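Local coordinates for protein leucine aminopeptidase 1 (Caenorhabditis elegans, PDB 2HC9) that probably serves as a digestive leucine aminopeptidase of the M17 family, using two zinc ions per subunit to release N-terminal amino acids from peptides, at residues A[194-197]-A[198-202]. The protein carries 1 engineered substitution. Numbering follows the deposited sequence. Where two conformers were deposited one is given.
Sequences VKVG and NATGS
Thr200 turns its hydroxyl back onto the last turn of helix 186-199: OG1 donates to Val196 O at 2.8 Å, the carbonyl that the Thr200 backbone N also reaches at 2.9 Å. The torsion explains this grip, since chi1 of 55° sets OG1 between the backbone N and carbonyl carbon and leaves CG2 4.2 Å from Val196 CG1. With an alanine here, Val196 O would probably keep only the backbone N of this pair of donors, and the place of CG2 beside Val196 CG1 would be left vacant.

Two residues earlier, Asn198 N donates to Val194 O at 2.8 Å. In one of two modelled conformers, Asn198 ND2 adds a less certain second bond to Val194 O at 3.2 Å, from the opposite face of the carbonyl plane.

The chain then leaves the helix in a Schellman motif: Gly201 has positive phi (60°), Gly201 N donates to Asn198 O at 3.1 Å, and Ser202 N donates to Gly197 O at 2.9 Å, in the carbonyl plane. A water bonded to Ser202 O adds a weak bond to Gly197 O.

Ser202 OG hydrogen-bonds Tyr286 OH. Val196 and Thr200 pack on helix 277-290, whereas Val194 and Asn198 touch strand 203-208, which the chain enters directly after this C-terminal cap.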
loop_
_atom_site.group_PDB
_atom_site.type_symbol
_atom_site.label_atom_id
_atom_site.label_comp_id
_atom_site.label_asym_id
_atom_site.label_seq_id
_atom_site.Cartn_x
_atom_site.Cartn_y
_atom_site.Cartn_z
ATOM N N VAL A 194 14.143 -12.000 -39.431
ATOM C CA VAL A 194 14.259 -12.193 -40.889
ATOM C C VAL A 194 15.734 -12.291 -41.353
ATOM O O VAL A 194 16.064 -13.091 -42.239
ATOM C CB VAL A 194 13.455 -11.141 -41.684
ATOM C CG1 VAL A 194 13.756 -11.241 -43.221
ATOM C CG2 VAL A 194 11.963 -11.340 -41.433
ATOM N N LYS A 195 16.616 -11.518 -40.726
ATOM C CA LYS A 195 18.054 -11.642 -40.998
ATOM C C LYS A 195 18.576 -13.051 -40.729
ATOM O O LYS A 195 19.295 -13.609 -41.545
ATOM C CB LYS A 195 18.846 -10.635 -40.159
ATOM C CG LYS A 195 18.792 -9.241 -40.715
ATOM C CD LYS A 195 19.667 -8.279 -39.880
ATOM C CE LYS A 195 21.137 -8.449 -40.245
ATOM N NZ LYS A 195 22.030 -7.575 -39.429
ATOM N N VAL A 196 18.209 -13.619 -39.582
ATOM C CA VAL A 196 18.574 -14.998 -39.255
ATOM C C VAL A 196 17.896 -15.974 -40.245
ATOM O O VAL A 196 18.529 -16.929 -40.717
ATOM C CB VAL A 196 18.190 -15.359 -37.779
ATOM C CG1 VAL A 196 18.334 -16.878 -37.527
ATOM C CG2 VAL A 196 19.020 -14.531 -36.784
ATOM N N GLY A 197 16.628 -15.712 -40.565
ATOM C CA GLY A 197 15.902 -16.476 -41.597
ATOM C C GLY A 197 16.683 -16.542 -42.913
ATOM O O GLY A 197 16.805 -17.618 -43.519
ATOM N N ASN A 198 17.200 -15.397 -43.349
ATOM C CA ASN A 198 17.956 -15.337 -44.601
ATOM C C ASN A 198 19.283 -16.095 -44.477
ATOM O O ASN A 198 19.620 -16.901 -45.357
ATOM C CB ASN A 198 18.174 -13.883 -45.054
ATOM C CG ASN A 198 17.049 -13.366 -45.960
ATOM O OD1 ASN A 198 17.072 -13.574 -47.172
ATOM N ND2 ASN A 198 16.080 -12.670 -45.376
ATOM N N ALA A 199 20.014 -15.850 -43.390
ATOM C CA ALA A 199 21.334 -16.477 -43.160
ATOM C C ALA A 199 21.246 -17.992 -43.104
ATOM O O ALA A 199 22.159 -18.700 -43.547
ATOM C CB ALA A 199 21.981 -15.943 -41.873
ATOM N N THR A 200 20.131 -18.501 -42.582
ATOM C CA THR A 200 19.936 -19.944 -42.438
ATOM C C THR A 200 19.238 -20.623 -43.637
ATOM O O THR A 200 18.949 -21.814 -43.574
ATOM C CB THR A 200 19.083 -20.279 -41.171
ATOM O OG1 THR A 200 17.842 -19.548 -41.230
ATOM C CG2 THR A 200 19.869 -19.944 -39.887
ATOM N N GLY A 201 18.928 -19.863 -44.685
ATOM C CA GLY A 201 18.193 -20.377 -45.823
ATOM C C GLY A 201 16.812 -20.918 -45.484
ATOM O O GLY A 201 16.327 -21.857 -46.135
ATOM N N SER A 202 16.175 -20.316 -44.476
ATOM C CA SER A 202 14.859 -20.747 -43.995
ATOM C C SER A 202 13.767 -20.364 -44.971
ATOM O O SER A 202 13.880 -19.373 -45.717
ATOM C CB SER A 202 14.549 -20.051 -42.648
ATOM O OG SER A 202 15.466 -20.471 -41.668
HETATM O O HOH W 1 15.739 -17.460 -46.707
#